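Local atomic coordinates of pectinesterase (Sitophilus oryzae, PDB entry 4PMH), a protein that hydrolyses the methyl esters of pectin to leave galacturonosyl chains and methanol, and probably helps the rice weevil digest plant cell walls. Residues Ser147-Phe152 and Gln177-Gln182. Sequence-based numbering, arbitrary orientation.
Sequences SCSTVF and QAVALQ
Thr150 lies across the side chain of Gln182 at about a right angle, its CG2 packed 3.6 Å from Gln182 CB and its OG1 met by the amide nitrogen. Gln182, extended with CG anti to the backbone N (chi1 177°), reaches along the turn before Phe152, so that NE2 donates to Thr150 OG1 at 2.9 Å with the hydroxyl oxygen lying in the amide plane. Thr150 OG1 in turn donates a hydrogen bond to Ser147 O, also at 2.9 Å, tilted from that carbonyl's plane. The other end of the amide, OE1, takes a hydrogen bond from Ser206 and another from a water that also bonds Ser147 OG. Val179 packs against the same Thr150 hydroxyl, its CG1 3.3 Å from Thr150 OG1, while CG2 sits beside Ser149 OG. That serine hydroxyl accepts the Val179 N-H at 2.9 Å in a nearly straight bond and is itself bonded to Thr146 O, linking the Thr146 carbonyl to the backbone of segment 177-182. The backbones then settle into parallel pairing: Phe152 N donates to Ala180 O and Phe152 O accepts from Gln182 N. Leu181 and Phe152 point the same way, CD1 to CD1 at 3.9 Å. A valine in place of Thr150 would probably leave Gln182 NE2 and Ser147 O without their shared hydroxyl and hold the amide less firmly in rotation. The contact joins successive turns of the right-handed parallel beta-helix of pectinesterases, leading at its Gln177 end to a probable substrate-binding residue beside Asp200, the likely proton donor. With Thr150 OG1 both donating and accepting a hydrogen bond, NE2 a donor and OE1 an acceptor, the buried polar groups probably fix one amide orientation and tie the turn before Phe152 to the strand that starts at Leu181.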
ATOM      1  N   SER A 147      -0.658 -12.176   3.928  1.00 15.91           N
ATOM      2  CA  SER A 147      -1.081 -11.336   5.051  1.00 17.30           C
ATOM      3  C   SER A 147      -0.144 -11.474   6.257  1.00 16.05           C
ATOM      4  O   SER A 147       0.176 -10.485   6.877  1.00 15.21           O
ATOM      5  CB  SER A 147      -2.513 -11.657   5.498  1.00 19.10           C
ATOM      6  OG  SER A 147      -3.403 -11.610   4.416  1.00 23.20           O
ATOM      7  N   CYS A 148       0.280 -12.694   6.605  1.00 15.67           N
ATOM      8  CA  CYS A 148       1.122 -12.895   7.798  1.00 15.14           C
ATOM      9  C   CYS A 148       2.599 -12.480   7.600  1.00 14.40           C
ATOM     10  O   CYS A 148       3.379 -12.400   8.561  1.00 14.64           O
ATOM     11  CB  CYS A 148       1.034 -14.349   8.303  1.00 16.01           C
ATOM     12  SG  CYS A 148      -0.543 -14.748   9.108  1.00 17.55           S
ATOM     13  N   SER A 149       2.990 -12.196   6.366  1.00 13.22           N
ATOM     14  CA  SER A 149       4.329 -11.689   6.106  1.00 12.74           C
ATOM     15  C   SER A 149       4.489 -10.220   6.560  1.00 12.75           C
ATOM     16  O   SER A 149       5.605  -9.693   6.540  1.00 12.98           O
ATOM     17  CB  SER A 149       4.681 -11.832   4.630  1.00 12.65           C
ATOM     18  OG  SER A 149       4.076 -10.806   3.845  1.00 13.17           O
ATOM     19  N   THR A 150       3.385  -9.584   6.972  1.00 12.00           N
ATOM     20  CA  THR A 150       3.360  -8.134   7.195  1.00 11.77           C
ATOM     21  C   THR A 150       4.205  -7.730   8.376  1.00 11.55           C
ATOM     22  O   THR A 150       4.047  -8.285   9.463  1.00 10.99           O
ATOM     23  CB  THR A 150       1.928  -7.602   7.411  1.00 11.79           C
ATOM     24  OG1 THR A 150       1.135  -7.831   6.241  1.00 11.59           O
ATOM     25  CG2 THR A 150       1.948  -6.100   7.699  1.00 11.90           C
ATOM     26  N   VAL A 151       5.084  -6.755   8.169  1.00 11.43           N
ATOM     27  CA  VAL A 151       5.926  -6.219   9.255  1.00 11.97           C
ATOM     28  C   VAL A 151       5.156  -5.259  10.191  1.00 11.59           C
ATOM     29  O   VAL A 151       5.214  -5.402  11.408  1.00 11.58           O
ATOM     30  CB  VAL A 151       7.219  -5.576   8.693  1.00 12.13           C
ATOM     31  CG1 VAL A 151       7.999  -4.833   9.766  1.00 12.60           C
ATOM     32  CG2 VAL A 151       8.073  -6.641   8.023  1.00 12.74           C
ATOM     33  N   PHE A 152       4.404  -4.330   9.613  1.00 11.55           N
ATOM     34  CA  PHE A 152       3.562  -3.385  10.358  1.00 11.53           C
ATOM     35  C   PHE A 152       2.100  -3.568   9.888  1.00 11.66           C
ATOM     36  O   PHE A 152       1.758  -3.258   8.744  1.00 11.02           O
ATOM     37  CB  PHE A 152       4.075  -1.979  10.053  1.00 11.54           C
ATOM     38  CG  PHE A 152       3.738  -0.925  11.077  1.00 11.67           C
ATOM     39  CD1 PHE A 152       2.421  -0.542  11.312  1.00 11.91           C
ATOM     40  CD2 PHE A 152       4.757  -0.217  11.709  1.00 11.62           C
ATOM     41  CE1 PHE A 152       2.130   0.470  12.224  1.00 11.82           C
ATOM     42  CE2 PHE A 152       4.477   0.804  12.605  1.00 12.12           C
ATOM     43  CZ  PHE A 152       3.151   1.152  12.857  1.00 12.21           C
ATOM     44  N   GLN A 177       6.631 -13.091  -1.946  1.00 21.18           N
ATOM     45  CA  GLN A 177       5.824 -11.923  -1.571  1.00 19.52           C
ATOM     46  C   GLN A 177       6.212 -11.567  -0.148  1.00 17.53           C
ATOM     47  O   GLN A 177       6.426 -12.464   0.660  1.00 16.73           O
ATOM     48  CB  GLN A 177       4.318 -12.260  -1.581  1.00 20.22           C
ATOM     49  CG  GLN A 177       3.758 -12.787  -2.900  1.00 21.49           C
ATOM     50  CD  GLN A 177       4.025 -14.279  -3.118  1.00 23.96           C
ATOM     51  OE1 GLN A 177       4.476 -14.987  -2.219  1.00 23.91           O
ATOM     52  NE2 GLN A 177       3.744 -14.758  -4.328  1.00 27.07           N
ATOM     53  N   ALA A 178       6.294 -10.280   0.178  1.00 15.62           N
ATOM     54  CA  ALA A 178       6.690  -9.877   1.529  1.00 14.35           C
ATOM     55  C   ALA A 178       6.206  -8.460   1.836  1.00 13.92           C
ATOM     56  O   ALA A 178       6.731  -7.485   1.313  1.00 13.25           O
ATOM     57  CB  ALA A 178       8.199  -9.970   1.691  1.00 14.34           C
ATOM     58  N   VAL A 179       5.234  -8.366   2.732  1.00 13.09           N
ATOM     59  CA  VAL A 179       4.541  -7.121   2.983  1.00 13.02           C
ATOM     60  C   VAL A 179       5.268  -6.315   4.055  1.00 12.55           C
ATOM     61  O   VAL A 179       5.645  -6.835   5.090  1.00 12.48           O
ATOM     62  CB  VAL A 179       3.067  -7.352   3.415  1.00 12.20           C
ATOM     63  CG1 VAL A 179       2.382  -6.021   3.755  1.00 12.27           C
ATOM     64  CG2 VAL A 179       2.301  -8.073   2.317  1.00 12.38           C
ATOM     65  N   ALA A 180       5.434  -5.031   3.787  1.00 12.49           N
ATOM     66  CA  ALA A 180       6.009  -4.112   4.760  1.00 12.35           C
ATOM     67  C   ALA A 180       4.906  -3.524   5.602  1.00 12.20           C
ATOM     68  O   ALA A 180       4.880  -3.738   6.809  1.00 12.74           O
ATOM     69  CB  ALA A 180       6.824  -3.014   4.087  1.00 12.62           C
ATOM     70  N   LEU A 181       3.997  -2.784   4.968  1.00 12.20           N
ATOM     71  CA  LEU A 181       2.826  -2.231   5.638  1.00 11.92           C
ATOM     72  C   LEU A 181       1.541  -2.837   5.067  1.00 12.26           C
ATOM     73  O   LEU A 181       1.385  -2.980   3.832  1.00 12.06           O
ATOM     74  CB  LEU A 181       2.807  -0.705   5.488  1.00 12.12           C
ATOM     75  CG  LEU A 181       1.629   0.078   6.042  1.00 12.31           C
ATOM     76  CD1 LEU A 181       1.583  -0.086   7.556  1.00 13.15           C
ATOM     77  CD2 LEU A 181       1.654   1.566   5.694  1.00 12.42           C
ATOM     78  N   GLN A 182       0.627  -3.193   5.972  1.00 12.56           N
ATOM     79  CA  GLN A 182      -0.727  -3.611   5.608  1.00 12.92           C
ATOM     80  C   GLN A 182      -1.754  -2.810   6.388  1.00 13.30           C
ATOM     81  O   GLN A 182      -1.715  -2.808   7.622  1.00 12.33           O
ATOM     82  CB  GLN A 182      -0.974  -5.090   5.907  1.00 12.42           C
ATOM     83  CG  GLN A 182      -2.410  -5.491   5.585  1.00 12.55           C
ATOM     84  CD  GLN A 182      -2.769  -6.913   5.950  1.00 12.80           C
ATOM     85  OE1 GLN A 182      -3.956  -7.275   5.961  1.00 12.92           O
ATOM     86  NE2 GLN A 182      -1.763  -7.734   6.223  1.00 12.77           N
TER
HETATM   87  O   HOH W   1      -5.497  -9.897   5.305  1.00 37.53           O